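Local coordinates for protein cystathionine beta-lyases/cystathionine gamma-synthases (Corynebacterium glutamicum, PDB 5X5H) that probably catalyses the pyridoxal-phosphate-dependent condensation of O-succinyl-L-homoserine with L-cysteine to cystathionine, a step of methionine biosynthesis, at residues 69-74 with 188-193; 196-201 with 216-221; 341-346 with 360-365. All coordinates share one frame; numbering follows the deposited sequence.

Contact 1: residues 69-74 with 188-193; sequences ALEGAK and QQPLKL
Glu-71 and Gln-189 mark the closest backbone approach, CA to CA 5.5 Å, where the end of helix 58-70 meets the short 3-10 turn 190-193. The helix closes in a Schellman motif: Gly-72 takes a positive phi of 70° and its N bonds back to O of Ala-69. Leu-70 O, in the last turn of the helix, is taken up from across the contact. Gln-189 sends its extended chain over, and NE2 donates to Leu-70 O at 2.8 Å, with an N-H...O angle of 157°. The carbonyl oxygen lies in the plane of the Gln-189 amide, while the donor is tilted 35° from the plane of the Leu-70 carbonyl. At the other end of the same amide, NZ of Lys-192 reaches OE1 of Gln-189 at 2.9 Å from above its carbonyl plane, so both ends of the amide are engaged, the NE2 end in its plane. Glu-71 bends at chi2 and crosses Pro-190 obliquely; its OE1 lies 3.6 Å from CD of Pro-190 and 3.5 Å from CA of Gln-189. OE1 is buried without a hydrogen bond, whereas OE2 receives one from ND2 of Asn-180. Glu-71 and Leu-191 belong to a magnesium site, and the Glu-71 side chain is about 3 Å from the metal. CD1 of Leu-191 packs 3.5 Å from CB of Ala-73. Leu-70 turns to helix 10-16, against Phe-10 and Ala-13, while Pro-190 rests on Ile-162 of helix 162-167 and, with Leu-191, on Val-198 of strand 197-201.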
ATOM      1  N   ALA A  69     -24.300   6.533   3.990  1.00 11.66           N
ATOM      2  CA  ALA A  69     -25.457   5.899   3.371  1.00 11.85           C
ATOM      3  C   ALA A  69     -25.926   4.745   4.196  1.00 11.52           C
ATOM      4  O   ALA A  69     -27.162   4.517   4.377  1.00 13.60           O
ATOM      5  CB  ALA A  69     -25.127   5.408   1.951  1.00 13.57           C
ATOM      6  N   LEU A  70     -25.019   3.943   4.791  1.00 11.30           N
ATOM      7  CA  LEU A  70     -25.371   2.726   5.570  1.00 11.70           C
ATOM      8  C   LEU A  70     -26.067   3.111   6.872  1.00 12.17           C
ATOM      9  O   LEU A  70     -26.740   2.204   7.391  1.00 14.38           O
ATOM     10  CB  LEU A  70     -24.132   1.957   5.819  1.00 12.60           C
ATOM     11  CG  LEU A  70     -23.462   1.338   4.562  1.00 11.30           C
ATOM     12  CD1 LEU A  70     -22.207   0.713   4.953  1.00 12.54           C
ATOM     13  CD2 LEU A  70     -24.387   0.482   3.781  1.00 12.52           C
ATOM     14  N   GLU A  71     -25.891   4.330   7.348  1.00 12.49           N
ATOM     15  CA  GLU A  71     -26.563   4.833   8.578  1.00 12.70           C
ATOM     16  C   GLU A  71     -27.811   5.618   8.318  1.00 13.77           C
ATOM     17  O   GLU A  71     -28.413   6.130   9.235  1.00 15.65           O
ATOM     18  CB  GLU A  71     -25.551   5.603   9.417  1.00 14.26           C
ATOM     19  CG  GLU A  71     -24.509   4.735  10.079  1.00 12.78           C
ATOM     20  CD  GLU A  71     -24.986   4.084  11.377  1.00 16.77           C
ATOM     21  OE1 GLU A  71     -26.204   3.944  11.669  1.00 18.19           O
ATOM     22  OE2 GLU A  71     -24.134   3.446  12.089  1.00 15.71           O
ATOM     23  N   GLY A  72     -28.178   5.752   7.040  1.00 13.27           N
ATOM     24  CA  GLY A  72     -29.294   6.619   6.739  1.00 15.85           C
ATOM     25  C   GLY A  72     -29.009   8.070   6.936  1.00 16.75           C
ATOM     26  O   GLY A  72     -29.868   8.914   7.341  1.00 18.60           O
ATOM     27  N   ALA A  73     -27.744   8.489   6.772  1.00 14.57           N
ATOM     28  CA  ALA A  73     -27.218   9.793   7.009  1.00 14.54           C
ATOM     29  C   ALA A  73     -26.895  10.548   5.713  1.00 14.41           C
ATOM     30  O   ALA A  73     -26.328   9.886   4.795  1.00 15.97           O
ATOM     31  CB  ALA A  73     -25.954   9.725   7.895  1.00 14.32           C
ATOM     32  N   LYS A  74     -27.125  11.827   5.647  1.00 17.22           N
ATOM     33  CA  LYS A  74     -26.657  12.616   4.499  1.00 16.42           C
ATOM     34  C   LYS A  74     -25.162  12.883   4.575  1.00 15.52           C
ATOM     35  O   LYS A  74     -24.477  12.964   3.546  1.00 18.51           O
ATOM     36  CB  LYS A  74     -27.359  13.983   4.482  1.00 20.18           C
ATOM     37  CG  LYS A  74     -28.861  13.887   4.238  1.00 27.16           C
ATOM     38  CD  LYS A  74     -29.555  15.255   4.429  1.00 33.49           C
ATOM     39  CE  LYS A  74     -31.029  15.059   4.747  1.00 42.30           C
ATOM     40  NZ  LYS A  74     -31.755  16.311   4.418  1.00 46.23           N
ATOM     41  N   GLN A 188     -27.886  -1.869  13.510  1.00 12.60           N
ATOM     42  CA  GLN A 188     -28.565  -0.831  14.254  1.00 12.23           C
ATOM     43  C   GLN A 188     -28.301   0.542  13.644  1.00 11.33           C
ATOM     44  O   GLN A 188     -27.174   0.811  13.179  1.00 12.21           O
ATOM     45  CB  GLN A 188     -28.034  -0.807  15.675  1.00 12.84           C
ATOM     46  CG  GLN A 188     -28.655   0.191  16.673  1.00 13.25           C
ATOM     47  CD  GLN A 188     -28.157  -0.051  18.111  1.00 12.77           C
ATOM     48  OE1 GLN A 188     -28.902  -0.660  18.936  1.00 14.30           O
ATOM     49  NE2 GLN A 188     -26.942   0.297  18.415  1.00 13.03           N
ATOM     50  N   GLN A 189     -29.331   1.397  13.512  1.00 12.73           N
ATOM     51  CA  GLN A 189     -29.209   2.677  12.859  1.00 13.58           C
ATOM     52  C   GLN A 189     -29.747   3.764  13.799  1.00 13.78           C
ATOM     53  O   GLN A 189     -30.910   4.166  13.701  1.00 14.21           O
ATOM     54  CB  GLN A 189     -29.890   2.675  11.482  1.00 14.63           C
ATOM     55  CG  GLN A 189     -29.314   1.681  10.510  1.00 16.71           C
ATOM     56  CD  GLN A 189     -30.086   1.544   9.247  1.00 23.19           C
ATOM     57  OE1 GLN A 189     -31.289   1.262   9.297  1.00 22.33           O
ATOM     58  NE2 GLN A 189     -29.410   1.620   8.099  1.00 21.78           N
ATOM     59  N   PRO A 190     -28.914   4.202  14.725  1.00 12.92           N
ATOM     60  CA  PRO A 190     -29.401   5.164  15.760  1.00 11.99           C
ATOM     61  C   PRO A 190     -29.981   6.433  15.238  1.00 13.60           C
ATOM     62  O   PRO A 190     -30.832   7.040  15.921  1.00 13.82           O
ATOM     63  CB  PRO A 190     -28.189   5.413  16.633  1.00 12.20           C
ATOM     64  CG  PRO A 190     -27.347   4.205  16.402  1.00 12.14           C
ATOM     65  CD  PRO A 190     -27.554   3.769  14.953  1.00 12.91           C
ATOM     66  N   LEU A 191     -29.570   6.952  14.099  1.00 12.26           N
ATOM     67  CA  LEU A 191     -30.209   8.192  13.586  1.00 13.92           C
ATOM     68  C   LEU A 191     -31.670   7.986  13.358  1.00 16.10           C
ATOM     69  O   LEU A 191     -32.421   8.947  13.550  1.00 17.99           O
ATOM     70  CB  LEU A 191     -29.511   8.730  12.345  1.00 15.06           C
ATOM     71  CG  LEU A 191     -28.058   9.080  12.421  1.00 14.05           C
ATOM     72  CD1 LEU A 191     -27.547   9.393  11.008  1.00 14.61           C
ATOM     73  CD2 LEU A 191     -27.763  10.124  13.451  1.00 15.08           C
ATOM     74  N   LYS A 192     -32.055   6.791  13.006  1.00 14.94           N
ATOM     75  CA  LYS A 192     -33.518   6.504  12.708  1.00 15.73           C
ATOM     76  C   LYS A 192     -34.306   6.457  14.023  1.00 19.51           C
ATOM     77  O   LYS A 192     -35.575   6.487  13.992  1.00 21.73           O
ATOM     78  CB  LYS A 192     -33.631   5.226  11.932  1.00 18.13           C
ATOM     79  CG  LYS A 192     -32.859   5.321  10.585  1.00 21.04           C
ATOM     80  CD  LYS A 192     -33.165   4.202   9.671  1.00 24.91           C
ATOM     81  CE  LYS A 192     -32.348   4.323   8.418  1.00 24.93           C
ATOM     82  NZ  LYS A 192     -32.691   3.139   7.599  1.00 30.36           N
ATOM     83  N   LEU A 193     -33.641   6.453  15.164  1.00 16.62           N
ATOM     84  CA  LEU A 193     -34.329   6.397  16.459  1.00 18.91           C
ATOM     85  C   LEU A 193     -34.145   7.679  17.191  1.00 19.25           C
ATOM     86  O   LEU A 193     -34.476   7.743  18.367  1.00 22.40           O
ATOM     87  CB  LEU A 193     -33.805   5.214  17.217  1.00 19.88           C
ATOM     88  CG  LEU A 193     -33.868   3.832  16.637  1.00 24.28           C
ATOM     89  CD1 LEU A 193     -33.082   2.794  17.430  1.00 22.93           C
ATOM     90  CD2 LEU A 193     -35.296   3.407  16.455  1.00 27.82           C
TER

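Contact 2: residues 196-201 with 216-221; sequences HAVLHS and LVVTND. With PLP (pyridoxal-5'-phosphate), chain B.
Val-198 and Val-218 face each other as a hydrogen-bonded antiparallel pair: Val-198 N donates to Val-218 O at 3.0 Å, and Val-218 N returns a bond to Val-198 O at 2.9 Å. His-200 and Leu-216 repeat the pattern two residues on, His-200 N reaching Leu-216 O at 2.9 Å. Leu-199 and Val-217 form the non-hydrogen-bonded pair between them. The strand axes lie 4.8 Å apart and run 161° from each other. On the face of Val-198 and Val-218, CG2 of Val-218 meets CB of Val-198 at 3.6 Å; on the reverse face, CD2 of Leu-199 crosses to CG2 of Val-217 at 4.0 Å. Where strand 215-219 ends and strand 197-201 begins, a chi1 of -175° turns OG1 of Thr-219 to the His-196 carbonyl; it donates to His-196 O at 3.1 Å and accepts from Asp-221 N in an ST turn. A water joins the same His-196 O to Asn-220 N.

Helix 82-93 backs Leu-199 and Val-217, and helix 58-70 backs Leu-216 and Val-218. This pairing sets the one reversed strand, 215-219, into the mixed central sheet of the fold-type I enzymes. Strand 197-201 ends at the cofactor, where OG of Ser-201 donates to O2P of pyridoxal phosphate at 2.8 Å. Ser-201 N bonds OG1 of Thr-181, and with the backbone pairing behind it this probably helps to position a neutral donor for the phosphate.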
ATOM      1  N   HIS A 196     -28.639  12.329  17.424  1.00 13.74           N
ATOM      2  CA  HIS A 196     -28.176  13.512  16.658  1.00 13.83           C
ATOM      3  C   HIS A 196     -26.969  13.181  15.778  1.00 14.61           C
ATOM      4  O   HIS A 196     -26.806  13.760  14.675  1.00 14.19           O
ATOM      5  CB  HIS A 196     -27.906  14.721  17.524  1.00 16.43           C
ATOM      6  CG  HIS A 196     -29.121  15.181  18.257  1.00 16.96           C
ATOM      7  ND1 HIS A 196     -29.486  14.700  19.504  1.00 16.76           N
ATOM      8  CD2 HIS A 196     -30.058  16.109  17.906  1.00 21.61           C
ATOM      9  CE1 HIS A 196     -30.635  15.292  19.873  1.00 19.66           C
ATOM     10  NE2 HIS A 196     -30.981  16.162  18.928  1.00 24.12           N
ATOM     11  N   ALA A 197     -26.103  12.323  16.278  1.00 12.52           N
ATOM     12  CA  ALA A 197     -24.924  11.902  15.538  1.00 12.09           C
ATOM     13  C   ALA A 197     -24.613  10.461  15.981  1.00 12.91           C
ATOM     14  O   ALA A 197     -25.006   9.982  17.024  1.00 12.69           O
ATOM     15  CB  ALA A 197     -23.749  12.824  15.749  1.00 13.61           C
ATOM     16  N   VAL A 198     -23.825   9.796  15.115  1.00 11.77           N
ATOM     17  CA  VAL A 198     -23.378   8.414  15.352  1.00 11.61           C
ATOM     18  C   VAL A 198     -21.887   8.377  15.159  1.00 12.21           C
ATOM     19  O   VAL A 198     -21.385   8.930  14.174  1.00 13.85           O
ATOM     20  CB  VAL A 198     -24.086   7.377  14.468  1.00 12.12           C
ATOM     21  CG1 VAL A 198     -23.483   6.013  14.573  1.00 14.03           C
ATOM     22  CG2 VAL A 198     -25.564   7.319  14.834  1.00 14.02           C
ATOM     23  N   LEU A 199     -21.197   7.698  16.063  1.00 12.00           N
ATOM     24  CA  LEU A 199     -19.761   7.483  16.017  1.00 12.26           C
ATOM     25  C   LEU A 199     -19.467   6.026  15.765  1.00 11.90           C
ATOM     26  O   LEU A 199     -20.043   5.153  16.422  1.00 11.93           O
ATOM     27  CB  LEU A 199     -19.172   7.943  17.322  1.00 14.88           C
ATOM     28  CG  LEU A 199     -17.680   7.895  17.747  1.00 21.59           C
ATOM     29  CD1 LEU A 199     -17.153   6.512  17.934  1.00 19.52           C
ATOM     30  CD2 LEU A 199     -16.758   8.628  16.922  1.00 25.07           C
ATOM     31  N   HIS A 200     -18.438   5.752  14.970  1.00 11.22           N
ATOM     32  CA  HIS A 200     -17.833   4.469  14.822  1.00 10.71           C
ATOM     33  C   HIS A 200     -16.339   4.468  14.997  1.00 11.36           C
ATOM     34  O   HIS A 200     -15.665   5.307  14.414  1.00 12.07           O
ATOM     35  CB  HIS A 200     -18.069   3.858  13.379  1.00 11.73           C
ATOM     36  CG  HIS A 200     -19.454   3.451  13.177  1.00 11.88           C
ATOM     37  ND1 HIS A 200     -20.458   4.196  12.592  1.00 16.63           N
ATOM     38  CD2 HIS A 200     -20.020   2.320  13.618  1.00 10.81           C
ATOM     39  CE1 HIS A 200     -21.584   3.476  12.673  1.00 10.79           C
ATOM     40  NE2 HIS A 200     -21.299   2.342  13.305  1.00 15.15           N
ATOM     41  N   SER A 201     -15.794   3.458  15.645  1.00  9.79           N
ATOM     42  CA  SER A 201     -14.400   3.003  15.445  1.00 10.24           C
ATOM     43  C   SER A 201     -14.438   2.048  14.225  1.00 10.92           C
ATOM     44  O   SER A 201     -14.920   0.948  14.385  1.00 11.61           O
ATOM     45  CB  SER A 201     -13.902   2.297  16.626  1.00 11.85           C
ATOM     46  OG  SER A 201     -12.644   1.666  16.259  1.00 11.46           O
ATOM     47  N   LEU A 216     -15.177   7.368  12.342  1.00 10.50           N
ATOM     48  CA  LEU A 216     -16.060   8.030  11.451  1.00 11.34           C
ATOM     49  C   LEU A 216     -17.249   8.547  12.204  1.00 12.82           C
ATOM     50  O   LEU A 216     -17.726   7.871  13.129  1.00 12.93           O
ATOM     51  CB  LEU A 216     -16.426   7.092  10.329  1.00 11.85           C
ATOM     52  CG  LEU A 216     -16.674   7.676   8.891  1.00 13.29           C
ATOM     53  CD1 LEU A 216     -16.253   6.736   7.843  1.00 15.01           C
ATOM     54  CD2 LEU A 216     -18.100   8.187   8.707  1.00 13.23           C
ATOM     55  N   VAL A 217     -17.760   9.716  11.846  1.00 10.70           N
ATOM     56  CA  VAL A 217     -18.940  10.357  12.431  1.00 11.33           C
ATOM     57  C   VAL A 217     -19.928  10.592  11.356  1.00 11.98           C
ATOM     58  O   VAL A 217     -19.546  11.131  10.293  1.00 11.82           O
ATOM     59  CB  VAL A 217     -18.597  11.635  13.138  1.00 12.13           C
ATOM     60  CG1 VAL A 217     -19.857  12.250  13.765  1.00 13.03           C
ATOM     61  CG2 VAL A 217     -17.549  11.453  14.191  1.00 13.12           C
ATOM     62  N   VAL A 218     -21.209  10.225  11.598  1.00 10.90           N
ATOM     63  CA  VAL A 218     -22.250  10.483  10.666  1.00 10.94           C
ATOM     64  C   VAL A 218     -23.398  11.313  11.309  1.00 11.29           C
ATOM     65  O   VAL A 218     -23.606  11.253  12.550  1.00 11.98           O
ATOM     66  CB  VAL A 218     -22.833   9.255  10.015  1.00 12.19           C
ATOM     67  CG1 VAL A 218     -21.770   8.435   9.247  1.00 12.49           C
ATOM     68  CG2 VAL A 218     -23.494   8.384  11.024  1.00 13.09           C
ATOM     69  N   THR A 219     -24.104  12.080  10.484  1.00 12.55           N
ATOM     70  CA  THR A 219     -25.188  12.939  10.938  1.00 13.63           C
ATOM     71  C   THR A 219     -26.073  13.300   9.797  1.00 14.31           C
ATOM     72  O   THR A 219     -25.658  13.244   8.674  1.00 14.70           O
ATOM     73  CB  THR A 219     -24.548  14.144  11.578  1.00 14.32           C
ATOM     74  OG1 THR A 219     -25.567  15.039  12.193  1.00 15.88           O
ATOM     75  CG2 THR A 219     -23.769  15.038  10.682  1.00 14.30           C
ATOM     76  N   ASN A 220     -27.277  13.798  10.149  1.00 14.30           N
ATOM     77  CA  ASN A 220     -28.136  14.510   9.202  1.00 14.73           C
ATOM     78  C   ASN A 220     -28.138  15.975   9.370  1.00 16.63           C
ATOM     79  O   ASN A 220     -28.843  16.696   8.576  1.00 18.38           O
ATOM     80  CB  ASN A 220     -29.563  13.950   9.191  1.00 14.77           C
ATOM     81  CG  ASN A 220     -29.658  12.559   8.619  1.00 15.66           C
ATOM     82  OD1 ASN A 220     -30.198  11.598   9.262  1.00 23.80           O
ATOM     83  ND2 ASN A 220     -29.247  12.449   7.426  1.00 15.41           N
ATOM     84  N   ASP A 221     -27.374  16.510  10.319  1.00 15.34           N
ATOM     85  CA  ASP A 221     -27.285  17.973  10.575  1.00 16.37           C
ATOM     86  C   ASP A 221     -26.224  18.637   9.772  1.00 17.75           C
ATOM     87  O   ASP A 221     -25.039  18.423   9.983  1.00 16.33           O
ATOM     88  CB  ASP A 221     -27.136  18.202  12.047  1.00 17.35           C
ATOM     89  CG  ASP A 221     -26.999  19.678  12.465  1.00 24.77           C
ATOM     90  OD1 ASP A 221     -26.881  20.571  11.668  1.00 27.00           O
ATOM     91  OD2 ASP A 221     -27.065  19.909  13.665  1.00 33.71           O
TER
HETATM   92  N1  PLP B 401     -15.643   2.869  20.974  1.00 14.06           N
HETATM   93  C2  PLP B 401     -15.724   1.569  21.153  1.00 13.94           C
HETATM   94  C2A PLP B 401     -17.063   1.019  21.515  1.00 15.89           C
HETATM   95  C3  PLP B 401     -14.671   0.776  20.840  1.00 15.46           C
HETATM   96  O3  PLP B 401     -14.708  -0.594  20.975  1.00 19.57           O
HETATM   97  C4  PLP B 401     -13.447   1.313  20.406  1.00 14.37           C
HETATM   98  C4A PLP B 401     -12.314   0.422  20.096  1.00 23.97           C
HETATM   99  C5  PLP B 401     -13.315   2.722  20.379  1.00 12.05           C
HETATM  100  C6  PLP B 401     -14.462   3.443  20.660  1.00 13.76           C
HETATM  101  C5A PLP B 401     -12.013   3.451  20.050  1.00 12.61           C
HETATM  102  O4P PLP B 401     -11.677   3.333  18.626  1.00 13.21           O
HETATM  103  P   PLP B 401     -10.161   3.316  18.162  1.00 12.35           P
HETATM  104  O1P PLP B 401      -9.486   2.150  18.857  1.00 13.29           O
HETATM  105  O2P PLP B 401     -10.369   3.174  16.667  1.00 11.62           O
HETATM  106  O3P PLP B 401      -9.544   4.669  18.522  1.00 11.73           O
HETATM  107  O   HOH W   1     -28.674  14.161  12.697  1.00 17.28           O

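Contact 3: residues 341-346 with 360-365; sequences EHPATM and RDLVRI
Glu-341 and Arg-364 meet because Glu-341 folds back and Arg-364 bends near its end: CG of Glu-341 sits between its backbone N and carbonyl carbon (chi1 66°) with a further bend at chi2, while Arg-364 leaves its strand extended and bends at chi3. As a result OE2 of Glu-341 lies over the centre of one guanidinium face, 3.1 Å from NH1 of Arg-364, with carboxylate and guanidinium planes 54° apart. This is a salt bridge of charges alone, since the oxygen stands well out of the guanidinium plane and no N-H points at it. The backbones of the two residues form an antiparallel hydrogen-bonded pair, with Glu-341 N to Arg-364 O at 2.9 Å and Arg-364 N to Glu-341 O at 3.0 Å.

From the ring edge of His-342, NE2 donates almost straight (172°) to Arg-360 O at 2.8 Å; elsewhere on that edge ND1 is hydrogen-bonded to OG1 of Thr-345, also at 2.8 Å. These two in-plane bonds fix the rotation of the imidazole. Pro-343 crosses Leu-362 at about a right angle, CG to CD2 3.8 Å, and a water bridges Ala-344 N to Leu-362 O, 2.8 Å from the latter.

Outside the two segments, OE2 of Glu-341 bonds OG1 of Thr-347, and His-342 and Thr-345 pack on Pro-43 of the second subunit. In relatives an arginine on the corresponding strand receives the substrate carboxylate. With Glu-341 over one face, the Arg-364 guanidinium gives NH1 to OD1 of Asn-154, a cofactor-binding residue, and NH2, weakly, to O of Ser-332, an arrangement consistent with such a role beside the cofactor.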
ATOM      1  N   GLU A 341     -10.120 -11.333  25.434  1.00 12.09           N
ATOM      2  CA  GLU A 341      -9.283 -10.530  26.347  1.00 13.18           C
ATOM      3  C   GLU A 341      -9.922 -10.511  27.717  1.00 15.82           C
ATOM      4  O   GLU A 341     -11.027 -10.930  27.919  1.00 14.02           O
ATOM      5  CB  GLU A 341      -9.092  -9.132  25.807  1.00 14.33           C
ATOM      6  CG  GLU A 341     -10.368  -8.308  25.759  1.00 15.31           C
ATOM      7  CD  GLU A 341     -10.342  -6.945  26.430  1.00 19.70           C
ATOM      8  OE1 GLU A 341      -9.358  -6.557  26.981  1.00 24.35           O
ATOM      9  OE2 GLU A 341     -11.361  -6.221  26.338  1.00 19.87           O
ATOM     10  N   HIS A 342      -9.138 -10.071  28.666  1.00 15.27           N
ATOM     11  CA  HIS A 342      -9.543  -9.870  30.107  1.00 16.67           C
ATOM     12  C   HIS A 342      -9.711  -8.350  30.386  1.00 14.40           C
ATOM     13  O   HIS A 342      -8.641  -7.651  30.574  1.00 18.00           O
ATOM     14  CB  HIS A 342      -8.485 -10.470  30.901  1.00 17.74           C
ATOM     15  CG  HIS A 342      -8.764 -10.453  32.383  1.00 17.03           C
ATOM     16  ND1 HIS A 342      -7.940  -9.798  33.298  1.00 20.72           N
ATOM     17  CD2 HIS A 342      -9.770 -11.053  33.086  1.00 18.44           C
ATOM     18  CE1 HIS A 342      -8.452 -10.005  34.514  1.00 19.37           C
ATOM     19  NE2 HIS A 342      -9.572 -10.735  34.415  1.00 19.64           N
ATOM     20  N   PRO A 343     -10.823  -7.688  30.246  1.00 18.19           N
ATOM     21  CA  PRO A 343     -10.903  -6.173  30.282  1.00 16.94           C
ATOM     22  C   PRO A 343     -10.346  -5.511  31.478  1.00 22.04           C
ATOM     23  O   PRO A 343      -9.715  -4.458  31.324  1.00 19.40           O
ATOM     24  CB  PRO A 343     -12.365  -5.825  30.014  1.00 20.28           C
ATOM     25  CG  PRO A 343     -12.898  -7.064  29.340  1.00 18.93           C
ATOM     26  CD  PRO A 343     -12.111  -8.231  29.842  1.00 17.39           C
ATOM     27  N   ALA A 344     -10.424  -6.151  32.620  1.00 21.43           N
ATOM     28  CA  ALA A 344      -9.943  -5.473  33.864  1.00 19.72           C
ATOM     29  C   ALA A 344      -8.472  -5.168  33.803  1.00 23.53           C
ATOM     30  O   ALA A 344      -8.062  -4.138  34.394  1.00 25.91           O
ATOM     31  CB  ALA A 344     -10.268  -6.372  35.044  1.00 21.70           C
ATOM     32  N   THR A 345      -7.691  -5.998  33.084  1.00 21.31           N
ATOM     33  CA  THR A 345      -6.223  -5.799  33.018  1.00 20.98           C
ATOM     34  C   THR A 345      -5.826  -5.270  31.648  1.00 20.87           C
ATOM     35  O   THR A 345      -4.658  -4.896  31.440  1.00 22.64           O
ATOM     36  CB  THR A 345      -5.470  -7.120  33.407  1.00 20.90           C
ATOM     37  OG1 THR A 345      -5.860  -8.152  32.505  1.00 26.17           O
ATOM     38  CG2 THR A 345      -5.781  -7.545  34.871  1.00 26.80           C
ATOM     39  N   MET A 346      -6.689  -5.171  30.650  1.00 20.09           N
ATOM     40  CA  MET A 346      -6.271  -4.908  29.343  1.00 18.03           C
ATOM     41  C   MET A 346      -7.054  -3.721  28.897  1.00 23.94           C
ATOM     42  O   MET A 346      -6.692  -2.639  29.277  1.00 22.74           O
ATOM     43  CB  MET A 346      -6.535  -6.211  28.430  1.00 19.74           C
ATOM     44  CG  MET A 346      -5.629  -7.407  28.759  1.00 17.37           C
ATOM     45  SD  MET A 346      -5.902  -9.059  27.981  1.00 20.19           S
ATOM     46  CE  MET A 346      -5.563  -8.677  26.218  1.00 19.73           C
ATOM     47  N   ARG A 360     -13.292  -8.615  37.615  1.00 17.88           N
ATOM     48  CA  ARG A 360     -12.115  -9.374  37.296  1.00 18.34           C
ATOM     49  C   ARG A 360     -12.334 -10.811  36.866  1.00 14.81           C
ATOM     50  O   ARG A 360     -11.428 -11.506  36.367  1.00 18.28           O
ATOM     51  CB  ARG A 360     -11.155  -9.338  38.525  1.00 22.08           C
ATOM     52  CG  ARG A 360     -10.638  -7.914  38.805  1.00 27.02           C
ATOM     53  CD  ARG A 360      -9.552  -8.048  39.886  1.00 29.33           C
ATOM     54  NE  ARG A 360     -10.353  -8.155  41.079  1.00 35.73           N
ATOM     55  CZ  ARG A 360     -10.567  -9.184  41.903  1.00 36.13           C
ATOM     56  NH1 ARG A 360     -11.423  -8.965  42.915  1.00 33.28           N
ATOM     57  NH2 ARG A 360     -10.034 -10.396  41.751  1.00 37.71           N
ATOM     58  N   ASP A 361     -13.584 -11.304  37.003  1.00 16.27           N
ATOM     59  CA  ASP A 361     -13.903 -12.589  36.571  1.00 15.61           C
ATOM     60  C   ASP A 361     -14.445 -12.652  35.099  1.00 16.97           C
ATOM     61  O   ASP A 361     -14.870 -13.722  34.688  1.00 16.65           O
ATOM     62  CB  ASP A 361     -14.996 -13.214  37.494  1.00 18.79           C
ATOM     63  CG  ASP A 361     -16.255 -12.535  37.521  1.00 21.58           C
ATOM     64  OD1 ASP A 361     -16.583 -11.695  36.713  1.00 21.40           O
ATOM     65  OD2 ASP A 361     -17.152 -12.789  38.497  1.00 23.86           O
ATOM     66  N   LEU A 362     -14.345 -11.507  34.417  1.00 14.97           N
ATOM     67  CA  LEU A 362     -15.012 -11.280  33.101  1.00 13.37           C
ATOM     68  C   LEU A 362     -14.014 -11.414  31.951  1.00 14.98           C
ATOM     69  O   LEU A 362     -12.917 -10.871  32.015  1.00 16.56           O
ATOM     70  CB  LEU A 362     -15.756 -10.004  33.052  1.00 13.38           C
ATOM     71  CG  LEU A 362     -16.635  -9.760  31.800  1.00 14.76           C
ATOM     72  CD1 LEU A 362     -17.772  -8.902  32.060  1.00 15.84           C
ATOM     73  CD2 LEU A 362     -15.742  -9.109  30.695  1.00 15.98           C
ATOM     74  N   VAL A 363     -14.401 -12.223  30.958  1.00 13.62           N
ATOM     75  CA  VAL A 363     -13.662 -12.335  29.662  1.00 13.78           C
ATOM     76  C   VAL A 363     -14.573 -11.872  28.567  1.00 14.01           C
ATOM     77  O   VAL A 363     -15.758 -12.164  28.545  1.00 15.25           O
ATOM     78  CB  VAL A 363     -13.240 -13.772  29.409  1.00 12.40           C
ATOM     79  CG1 VAL A 363     -12.643 -13.975  27.980  1.00 14.95           C
ATOM     80  CG2 VAL A 363     -12.213 -14.203  30.457  1.00 15.55           C
ATOM     81  N   ARG A 364     -13.993 -11.037  27.641  1.00 12.96           N
ATOM     82  CA  ARG A 364     -14.733 -10.505  26.504  1.00 13.89           C
ATOM     83  C   ARG A 364     -14.226 -11.246  25.281  1.00 12.25           C
ATOM     84  O   ARG A 364     -13.009 -11.391  25.059  1.00 12.30           O
ATOM     85  CB  ARG A 364     -14.503  -9.042  26.328  1.00 14.61           C
ATOM     86  CG  ARG A 364     -15.296  -8.368  25.207  1.00 14.90           C
ATOM     87  CD  ARG A 364     -14.852  -6.956  24.884  1.00 16.21           C
ATOM     88  NE  ARG A 364     -13.663  -7.024  24.076  1.00 14.82           N
ATOM     89  CZ  ARG A 364     -12.882  -5.985  23.856  1.00 16.35           C
ATOM     90  NH1 ARG A 364     -13.207  -4.807  24.252  1.00 17.62           N
ATOM     91  NH2 ARG A 364     -11.862  -6.095  23.106  1.00 16.47           N
ATOM     92  N   ILE A 365     -15.197 -11.791  24.519  1.00 12.15           N
ATOM     93  CA  ILE A 365     -14.862 -12.572  23.336  1.00 11.42           C
ATOM     94  C   ILE A 365     -15.456 -11.943  22.118  1.00 10.68           C
ATOM     95  O   ILE A 365     -16.636 -11.604  22.059  1.00 12.33           O
ATOM     96  CB  ILE A 365     -15.389 -14.027  23.398  1.00 12.15           C
ATOM     97  CG1 ILE A 365     -14.973 -14.669  24.774  1.00 13.42           C
ATOM     98  CG2 ILE A 365     -14.859 -14.838  22.274  1.00 14.23           C
ATOM     99  CD1 ILE A 365     -15.657 -16.036  24.952  1.00 16.71           C
TER
HETATM  100  O   HOH W   2     -12.189  -8.496  33.314  1.00 18.14           O

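Contacts 1 and 2 adjoin, their centres 9 Å apart, and share the large cofactor-binding domain. They also share a magnesium neighbourhood: Glu-71 and Leu-191 of contact 1 belong to a magnesium site, and the Val-198 side chain of contact 2 comes about 4 Å from a magnesium ion. Contact 3 stands apart in the smaller C-terminal sheet, its centre 28 Å from that of contact 2 and 31 Å from that of contact 1. Contacts 2 and 3 nevertheless converge on pyridoxal phosphate, the former at the cofactor phosphate, through Ser-201, and the latter through the Arg-364 side chain, about 6 Å from the cofactor. Contact 1 is more remote, the Gln-188 side chain being about 10 Å from it.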